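Local coordinates for protein putative NADH dehydrogenase/NAD(P)H nitroreductase (Parabacteroides distasonis, PDB 3M5K) that binds flavin mononucleotide between the two subunits of its dimer and probably works as an FMN-dependent oxidoreductase of the nitroreductase family, at residues E29-L34 with T77-V82; I81-D86 with A100-L105; N104-A109 with A116-V121. All blocks are in the same frame, centred on the assembly; numbering follows the deposited sequence. Where two conformers were deposited one is given.

Contact 1 (E29-L34 with T77-V82); sequences EKIDKL and TRQAIV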
loop_
_atom_site.group_PDB
_atom_site.type_symbol
_atom_site.label_atom_id
_atom_site.label_comp_id
_atom_site.label_asym_id
_atom_site.label_seq_id
_atom_site.Cartn_x
_atom_site.Cartn_y
_atom_site.Cartn_z
ATOM N N GLU A 29 11.418 20.282 -0.942
ATOM C CA GLU A 29 11.758 19.408 -2.060
ATOM C C GLU A 29 11.552 17.951 -1.657
ATOM O O GLU A 29 11.059 17.152 -2.454
ATOM C CB GLU A 29 13.206 19.598 -2.535
ATOM N N LYS A 30 11.924 17.620 -0.422
ATOM C CA LYS A 30 11.701 16.290 0.092
ATOM C C LYS A 30 10.187 15.984 0.292
ATOM O O LYS A 30 9.745 14.901 -0.058
ATOM C CB LYS A 30 12.505 16.061 1.359
ATOM C CG LYS A 30 14.019 16.046 1.140
ATOM C CD LYS A 30 14.718 15.298 2.259
ATOM C CE LYS A 30 16.234 15.226 2.105
ATOM N NZ LYS A 30 16.761 14.021 2.839
ATOM N N ILE A 31 9.417 16.936 0.823
ATOM C CA ILE A 31 7.964 16.766 0.919
ATOM C C ILE A 31 7.345 16.501 -0.462
ATOM O O ILE A 31 6.474 15.626 -0.611
ATOM C CB ILE A 31 7.264 17.987 1.600
ATOM C CG1 ILE A 31 7.752 18.146 3.045
ATOM C CG2 ILE A 31 5.743 17.831 1.573
ATOM C CD1 ILE A 31 7.509 16.931 3.950
ATOM N N ASP A 32 7.792 17.237 -1.476
ATOM C CA ASP A 32 7.230 17.075 -2.806
ATOM C C ASP A 32 7.539 15.681 -3.391
ATOM O O ASP A 32 6.696 15.109 -4.066
ATOM C CB ASP A 32 7.676 18.166 -3.788
ATOM C CG ASP A 32 6.859 18.131 -5.100
ATOM O OD1 ASP A 32 5.589 18.216 -5.033
ATOM O OD2 ASP A 32 7.488 17.959 -6.181
ATOM N N LYS A 33 8.714 15.143 -3.095
ATOM C CA LYS A 33 9.079 13.792 -3.552
ATOM C C LYS A 33 8.234 12.723 -2.871
ATOM O O LYS A 33 7.907 11.719 -3.481
ATOM C CB LYS A 33 10.551 13.493 -3.279
ATOM C CG LYS A 33 11.484 14.103 -4.315
ATOM C CD LYS A 33 12.931 13.958 -3.879
ATOM C CE LYS A 33 13.834 14.773 -4.793
ATOM N NZ LYS A 33 15.253 14.440 -4.538
ATOM N N LEU A 34 7.897 12.952 -1.604
ATOM C CA LEU A 34 7.028 12.062 -0.851
ATOM C C LEU A 34 5.659 11.969 -1.510
ATOM O O LEU A 34 5.109 10.869 -1.667
ATOM C CB LEU A 34 6.884 12.512 0.627
ATOM C CG LEU A 34 8.115 12.417 1.561
ATOM C CD1 LEU A 34 7.702 12.979 2.956
ATOM C CD2 LEU A 34 8.647 10.994 1.695
ATOM N N THR A 77 5.973 17.412 15.745
ATOM C CA THR A 77 6.509 17.570 14.405
ATOM C C THR A 77 6.073 18.887 13.817
ATOM O O THR A 77 5.093 19.460 14.266
ATOM C CB THR A 77 6.045 16.405 13.469
ATOM O OG1 THR A 77 6.604 16.601 12.162
ATOM C CG2 THR A 77 4.499 16.304 13.402
ATOM N N ARG A 78 6.803 19.355 12.805
ATOM C CA ARG A 78 6.453 20.581 12.118
ATOM C C ARG A 78 5.640 20.297 10.867
ATOM O O ARG A 78 5.132 21.220 10.240
ATOM C CB ARG A 78 7.716 21.371 11.755
ATOM C CG ARG A 78 8.502 21.874 12.967
ATOM C CD ARG A 78 9.701 22.682 12.547
ATOM N NE ARG A 78 10.402 23.235 13.713
ATOM C CZ ARG A 78 9.998 24.300 14.414
ATOM N NH1 ARG A 78 8.904 24.987 14.080
ATOM N NH2 ARG A 78 10.713 24.704 15.461
ATOM N N GLN A 79 5.526 19.025 10.481
ATOM C CA GLN A 79 4.810 18.689 9.258
ATOM C C GLN A 79 4.222 17.274 9.280
ATOM O O GLN A 79 4.810 16.322 9.824
ATOM C CB GLN A 79 5.695 18.869 8.002
ATOM C CG GLN A 79 6.969 18.007 7.992
ATOM C CD GLN A 79 8.090 18.610 8.807
ATOM O OE1 GLN A 79 8.482 19.745 8.544
ATOM N NE2 GLN A 79 8.619 17.869 9.784
ATOM N N ALA A 80 3.047 17.171 8.675
ATOM C CA ALA A 80 2.369 15.896 8.474
ATOM C C ALA A 80 1.668 15.935 7.130
ATOM O O ALA A 80 1.259 16.996 6.651
ATOM C CB ALA A 80 1.360 15.639 9.595
ATOM N N ILE A 81 1.486 14.754 6.554
ATOM C CA ILE A 81 0.729 14.601 5.336
ATOM C C ILE A 81 -0.505 13.727 5.591
ATOM O O ILE A 81 -0.404 12.623 6.140
ATOM C CB ILE A 81 1.578 13.973 4.208
ATOM C CG1 ILE A 81 2.794 14.877 3.916
ATOM C CG2 ILE A 81 0.722 13.769 2.950
ATOM C CD1 ILE A 81 3.875 14.237 3.014
ATOM N N VAL A 82 -1.656 14.236 5.185
ATOM C CA VAL A 82 -2.938 13.518 5.303
ATOM C C VAL A 82 -3.348 12.980 3.936
ATOM O O VAL A 82 -3.559 13.761 2.994
ATOM C CB VAL A 82 -4.035 14.446 5.902
ATOM C CG1 VAL A 82 -5.397 13.733 6.017
ATOM C CG2 VAL A 82 -3.547 14.965 7.319
#
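Ile81 and Leu34 meet where helix 28-39 lies on the antiparallel sheet of the nitroreductase fold. Residues 29-34 run nearly along residues 79-82, their axes 10.8 Å apart and at 19°, so aliphatic side chains fill the interval. From CB, the Ile81 side chain divides. CG2, anti to the backbone N, faces helix 94-111, whereas CG1 lies beside the backbone N (chi1 -60°) and carries CD1 to the place where it meets Leu34 and also borders helix 94-111. CG1 itself makes no close approach to residues 29-34. It acts as a spacer, and with chi2 at 168° the chain extends fully to put CD1 against Leu34 CD1 at 4.0 Å. The two side chains cross obliquely and touch only through these methyl ends. Leu34 fits its other side against Leu105, Ala108 and Ala109, so it fills the angle between its own helix, helix 94-111 and the sheet. Ile31, one turn earlier, also faces the strand, but it was modelled in two conformers and its closer contacts are less certain. Beside it the buried amide of Gln79 is held at both ends: OE1 accepts from Val26 N and NE2 donates to Val149 O.

Contact 2 (I81-D86 with A100-L105); sequences IVVCGD and AASQNL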
loop_
_atom_site.group_PDB
_atom_site.type_symbol
_atom_site.label_atom_id
_atom_site.label_comp_id
_atom_site.label_asym_id
_atom_site.label_seq_id
_atom_site.Cartn_x
_atom_site.Cartn_y
_atom_site.Cartn_z
ATOM N N ILE A 81 1.486 14.754 6.554
ATOM C CA ILE A 81 0.729 14.601 5.336
ATOM C C ILE A 81 -0.505 13.727 5.591
ATOM O O ILE A 81 -0.404 12.623 6.140
ATOM C CB ILE A 81 1.578 13.973 4.208
ATOM C CG1 ILE A 81 2.794 14.877 3.916
ATOM C CG2 ILE A 81 0.722 13.769 2.950
ATOM C CD1 ILE A 81 3.875 14.237 3.014
ATOM N N VAL A 82 -1.656 14.236 5.185
ATOM C CA VAL A 82 -2.938 13.518 5.303
ATOM C C VAL A 82 -3.348 12.980 3.936
ATOM O O VAL A 82 -3.559 13.761 2.994
ATOM C CB VAL A 82 -4.035 14.446 5.902
ATOM C CG1 VAL A 82 -5.397 13.733 6.017
ATOM C CG2 VAL A 82 -3.547 14.965 7.319
ATOM N N VAL A 83 -3.375 11.650 3.809
ATOM C CA VAL A 83 -3.801 11.021 2.577
ATOM C C VAL A 83 -5.308 10.809 2.635
ATOM O O VAL A 83 -5.806 10.195 3.567
ATOM C CB VAL A 83 -3.037 9.683 2.289
ATOM C CG1 VAL A 83 -3.499 9.098 0.913
ATOM C CG2 VAL A 83 -1.493 9.900 2.391
ATOM N N CYS A 84 -6.009 11.317 1.611
ATOM C CA CYS A 84 -7.455 11.259 1.503
ATOM C C CYS A 84 -7.897 10.567 0.216
ATOM O O CYS A 84 -7.155 10.555 -0.770
ATOM C CB CYS A 84 -8.049 12.669 1.507
ATOM S SG CYS A 84 -7.612 13.693 2.941
ATOM N N GLY A 85 -9.110 10.019 0.229
ATOM C CA GLY A 85 -9.692 9.480 -0.972
ATOM C C GLY A 85 -10.950 10.205 -1.354
ATOM O O GLY A 85 -11.712 10.705 -0.493
ATOM N N ASP A 86 -11.113 10.375 -2.658
ATOM C CA ASP A 86 -12.324 10.960 -3.189
ATOM C C ASP A 86 -13.334 9.833 -3.455
ATOM O O ASP A 86 -13.194 9.024 -4.389
ATOM C CB ASP A 86 -12.015 11.794 -4.448
ATOM C CG ASP A 86 -13.243 12.503 -5.012
ATOM O OD1 ASP A 86 -14.352 11.978 -4.880
ATOM O OD2 ASP A 86 -13.081 13.577 -5.629
ATOM N N ALA A 100 -2.119 1.926 -0.971
ATOM C CA ALA A 100 -0.927 1.747 -1.823
ATOM C C ALA A 100 -0.119 3.059 -1.944
ATOM O O ALA A 100 1.095 3.064 -1.857
ATOM C CB ALA A 100 -1.316 1.221 -3.198
ATOM N N ALA A 101 -0.803 4.181 -2.138
ATOM C CA ALA A 101 -0.155 5.489 -2.154
ATOM C C ALA A 101 0.591 5.762 -0.851
ATOM O O ALA A 101 1.752 6.239 -0.856
ATOM C CB ALA A 101 -1.223 6.585 -2.417
ATOM N N SER A 102 -0.098 5.489 0.265
ATOM C CA SER A 102 0.483 5.652 1.598
ATOM C C SER A 102 1.777 4.868 1.747
ATOM O O SER A 102 2.775 5.394 2.254
ATOM C CB SER A 102 -0.552 5.316 2.681
ATOM O OG SER A 102 -1.592 6.283 2.663
ATOM N N GLN A 103 1.764 3.592 1.335
ATOM C CA GLN A 103 2.945 2.752 1.408
ATOM C C GLN A 103 4.107 3.273 0.560
ATOM O O GLN A 103 5.245 3.285 1.040
ATOM C CB GLN A 103 2.595 1.270 1.073
ATOM C CG GLN A 103 3.750 0.247 1.300
ATOM C CD GLN A 103 4.284 0.275 2.705
ATOM O OE1 GLN A 103 3.611 0.763 3.627
ATOM N NE2 GLN A 103 5.487 -0.256 2.895
ATOM N N ASN A 104 3.827 3.744 -0.665
ATOM C CA ASN A 104 4.867 4.433 -1.458
ATOM C C ASN A 104 5.502 5.612 -0.693
ATOM O O ASN A 104 6.730 5.820 -0.734
ATOM C CB ASN A 104 4.332 4.975 -2.776
ATOM C CG ASN A 104 4.269 3.944 -3.896
ATOM O OD1 ASN A 104 4.653 2.785 -3.725
ATOM N ND2 ASN A 104 3.714 4.373 -5.045
ATOM N N LEU A 105 4.648 6.373 -0.002
ATOM C CA LEU A 105 5.080 7.589 0.711
ATOM C C LEU A 105 6.005 7.188 1.858
ATOM O O LEU A 105 7.089 7.771 2.038
ATOM C CB LEU A 105 3.882 8.407 1.187
ATOM C CG LEU A 105 4.157 9.779 1.793
ATOM C CD1 LEU A 105 2.940 10.657 1.495
ATOM C CD2 LEU A 105 4.499 9.726 3.301
#
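Apolar packing comes first: Leu105 CD1 sits against both branches of Ile81, 4.0 Å from CD1 and 4.1 Å from CG2, so that one leucine methyl touches both arms of the isoleucine. Leu105 reaches this place because its CG is anti to the backbone N (chi1 -173°), which carries the isobutyl group toward the strand. The second kind of contact pairs a hydroxyl with hydrocarbon. Ser102 OG rests against the isopropyl group of Val83, 3.6 Å from Val83 CG2 and 3.7 Å from Val83 CB. Here the backbones come nearest, the CA atoms of Val83 and Ser102 lying 6.9 Å apart, a spacing that suits a residue as small as serine. The two segments join the sheet to helix 94-111, the long helix of the FMN-dependent nitroreductase fold that also faces the second subunit. Polar bonds supply what the valine cannot. Ser102 OG donates to Cys98 O, one turn back in its own helix, and receives a bond from Asn145 ND2. The same asparagine uses OD1 to accept from Val83 N, so its amide ties helix and strand together indirectly, alongside the hydrocarbon contact. Across the dimer interface, Gln103 NE2 is hydrogen-bonded to Asn104 OD1 of the second subunit, and Asn104 OD1 to Gln103 NE2 of that subunit.

Contact 3 (N104-A109 with A116-V121); sequences NLLLAA and AVWTAV. With FMN (flavin mononucleotide), chain C.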
loop_
_atom_site.group_PDB
_atom_site.type_symbol
_atom_site.label_atom_id
_atom_site.label_comp_id
_atom_site.label_asym_id
_atom_site.label_seq_id
_atom_site.Cartn_x
_atom_site.Cartn_y
_atom_site.Cartn_z
ATOM N N ASN A 104 3.827 3.744 -0.665
ATOM C CA ASN A 104 4.867 4.433 -1.458
ATOM C C ASN A 104 5.502 5.612 -0.693
ATOM O O ASN A 104 6.730 5.820 -0.734
ATOM C CB ASN A 104 4.332 4.975 -2.776
ATOM C CG ASN A 104 4.269 3.944 -3.896
ATOM O OD1 ASN A 104 4.653 2.785 -3.725
ATOM N ND2 ASN A 104 3.714 4.373 -5.045
ATOM N N LEU A 105 4.648 6.373 -0.002
ATOM C CA LEU A 105 5.080 7.589 0.711
ATOM C C LEU A 105 6.005 7.188 1.858
ATOM O O LEU A 105 7.089 7.771 2.038
ATOM C CB LEU A 105 3.882 8.407 1.187
ATOM C CG LEU A 105 4.157 9.779 1.793
ATOM C CD1 LEU A 105 2.940 10.657 1.495
ATOM C CD2 LEU A 105 4.499 9.726 3.301
ATOM N N LEU A 106 5.624 6.160 2.603
ATOM C CA LEU A 106 6.435 5.696 3.730
ATOM C C LEU A 106 7.798 5.169 3.270
ATOM O O LEU A 106 8.825 5.376 3.941
ATOM C CB LEU A 106 5.682 4.608 4.510
ATOM C CG LEU A 106 4.387 4.970 5.286
ATOM C CD1 LEU A 106 3.865 3.706 5.977
ATOM C CD2 LEU A 106 4.572 6.127 6.322
ATOM N N LEU A 107 7.818 4.459 2.129
ATOM C CA LEU A 107 9.069 3.942 1.584
ATOM C C LEU A 107 9.944 5.074 1.081
ATOM O O LEU A 107 11.181 5.076 1.296
ATOM C CB LEU A 107 8.773 2.930 0.468
ATOM C CG LEU A 107 8.135 1.586 0.896
ATOM C CD1 LEU A 107 7.762 0.738 -0.342
ATOM C CD2 LEU A 107 9.078 0.797 1.880
ATOM N N ALA A 108 9.325 6.033 0.377
ATOM C CA ALA A 108 10.024 7.242 -0.059
ATOM C C ALA A 108 10.705 7.931 1.126
ATOM O O ALA A 108 11.881 8.292 1.046
ATOM C CB ALA A 108 9.090 8.190 -0.802
ATOM N N ALA A 109 9.973 8.122 2.220
ATOM C CA ALA A 109 10.526 8.718 3.436
ATOM C C ALA A 109 11.756 7.964 3.934
ATOM O O ALA A 109 12.826 8.555 4.104
ATOM C CB ALA A 109 9.445 8.813 4.550
ATOM N N ALA A 116 8.662 8.441 9.455
ATOM C CA ALA A 116 7.233 8.622 9.293
ATOM C C ALA A 116 6.476 7.470 9.944
ATOM O O ALA A 116 7.044 6.361 10.213
ATOM C CB ALA A 116 6.875 8.749 7.745
ATOM N N VAL A 117 5.197 7.719 10.207
ATOM C CA VAL A 117 4.309 6.721 10.768
ATOM C C VAL A 117 2.914 6.935 10.227
ATOM O O VAL A 117 2.424 8.065 10.141
ATOM C CB VAL A 117 4.263 6.729 12.331
ATOM C CG1 VAL A 117 3.831 8.129 12.871
ATOM C CG2 VAL A 117 3.357 5.554 12.862
ATOM N N TRP A 118 2.297 5.836 9.811
ATOM C CA TRP A 118 0.901 5.826 9.374
ATOM C C TRP A 118 0.009 5.804 10.627
ATOM O O TRP A 118 0.049 4.837 11.389
ATOM C CB TRP A 118 0.691 4.580 8.530
ATOM C CG TRP A 118 -0.690 4.288 8.024
ATOM C CD1 TRP A 118 -1.905 4.531 8.642
ATOM C CD2 TRP A 118 -0.987 3.578 6.821
ATOM N NE1 TRP A 118 -2.922 4.050 7.862
ATOM C CE2 TRP A 118 -2.384 3.460 6.739
ATOM C CE3 TRP A 118 -0.187 3.033 5.798
ATOM C CZ2 TRP A 118 -3.019 2.814 5.655
ATOM C CZ3 TRP A 118 -0.828 2.380 4.722
ATOM C CH2 TRP A 118 -2.217 2.281 4.679
ATOM N N THR A 119 -0.756 6.867 10.853
ATOM C CA THR A 119 -1.739 6.890 11.951
ATOM C C THR A 119 -3.129 6.879 11.349
ATOM O O THR A 119 -3.446 7.679 10.466
ATOM C CB THR A 119 -1.537 8.044 12.979
ATOM O OG1 THR A 119 -1.966 9.306 12.448
ATOM C CG2 THR A 119 -0.026 8.110 13.416
ATOM N N ALA A 120 -3.957 5.973 11.837
ATOM C CA ALA A 120 -5.257 5.734 11.216
ATOM C C ALA A 120 -6.231 6.875 11.449
ATOM O O ALA A 120 -6.246 7.467 12.531
ATOM C CB ALA A 120 -5.872 4.424 11.731
ATOM N N VAL A 121 -7.057 7.167 10.442
ATOM C CA VAL A 121 -8.224 8.023 10.615
ATOM C C VAL A 121 -9.477 7.185 10.309
ATOM O O VAL A 121 -10.101 6.616 11.211
ATOM C CB VAL A 121 -8.080 9.342 9.806
ATOM C CG1 VAL A 121 -9.303 10.214 9.974
ATOM C CG2 VAL A 121 -6.801 10.089 10.227
HETATM N N1 FMN C . 0.635 3.844 14.587
HETATM C C2 FMN C . 0.276 4.802 15.526
HETATM O O2 FMN C . 1.106 5.274 16.314
HETATM N N3 FMN C . -1.023 5.252 15.587
HETATM C C4 FMN C . -2.024 4.766 14.775
HETATM O O4 FMN C . -3.146 5.234 14.898
HETATM C C4A FMN C . -1.692 3.783 13.826
HETATM N N5 FMN C . -2.668 3.226 12.991
HETATM C C5A FMN C . -2.250 2.416 11.940
HETATM C C6 FMN C . -3.196 2.030 10.993
HETATM C C7 FMN C . -2.849 1.260 9.879
HETATM C C7M FMN C . -4.007 0.941 8.921
HETATM C C8 FMN C . -1.479 0.861 9.694
HETATM C C8M FMN C . -0.972 0.037 8.525
HETATM C C9 FMN C . -0.545 1.237 10.643
HETATM C C9A FMN C . -0.905 2.026 11.793
HETATM N N10 FMN C . 0.034 2.402 12.795
HETATM C C10 FMN C . -0.342 3.338 13.747
HETATM C "C1'" FMN C . 1.475 1.961 12.790
HETATM C "C2'" FMN C . 1.562 0.525 13.328
HETATM O "O2'" FMN C . 1.522 0.517 14.750
HETATM C "C3'" FMN C . 2.847 -0.164 12.838
HETATM O "O3'" FMN C . 2.882 -0.245 11.421
HETATM C "C4'" FMN C . 3.067 -1.531 13.477
HETATM O "O4'" FMN C . 3.260 -1.423 14.897
HETATM C "C5'" FMN C . 4.255 -2.232 12.820
HETATM O "O5'" FMN C . 5.454 -1.509 13.042
HETATM P P FMN C . 6.385 -0.945 11.852
HETATM O O1P FMN C . 6.833 -2.147 11.031
HETATM O O2P FMN C . 5.635 0.099 11.018
HETATM O O3P FMN C . 7.541 -0.253 12.517
#
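Leu106 and the flavin share one indole: CD1 of Leu106 comes to the edge of the Trp118 ring, near its plane and 4.1 Å from CE3, while the dimethylbenzene end of FMN covers a face. Flavin methyl C8M lies 3.9 Å above the plane, over the ring centre, and C7 comes within 3.4 Å of Trp118 NE1. The indole is placed there by a CG anti to the backbone N (chi1 176°), and the Leu106 side chain crosses it at about a right angle. With Trp118 replaced by an alanine, the dimethylbenzene ring is likely to lose the aromatic surface on that side, and a gap to open beside Leu106 CD1. The other branch of Leu106 packs on Ala116, CD2 to CB at 3.8 Å, and Ala109 CB lies 4.1 Å from Ala116 CB; these two alanines allow helix and strand to approach closely. Farther along, the strand serves the cofactor directly. Val117 CG2 touches flavin N1 at 3.6 Å, and Ala120 N donates a hydrogen bond to O4 over 3.3 Å with an N-H...O angle of 153°. Ser17, Arg19 and Phe70 add further bonds to FMN. Strand 115-120 is an outermost strand of the sheet within this chain, held to strand 141-150 by Thr119 pairing with Val146. Helix 94-111 lies between it and helix 28-39, where Ala109 meets Leu34, while Leu106 also touches Pro42 of the second subunit.

Contacts 1 and 2 both use strand 79-86 and share Ile81 and Val82, and contacts 2 and 3 both use helix 94-111 and share Asn104 and Leu105. The centres of contact 1 and contact 2 lie about 12 Å apart, those of contact 1 and contact 3 about 10 Å, and those of contact 2 and contact 3 about 8 Å. Along the chain they follow in that order, each later one beginning on the stretch where the one before ends. Contacts 2 and 3 reach the same sheet, and Ser102 CB touches Trp118 CZ3 at 3.6 Å. Continuous packing therefore runs from helix 28-39 through the sheet and helix 94-111 to the flavin, and all three contacts border the second subunit.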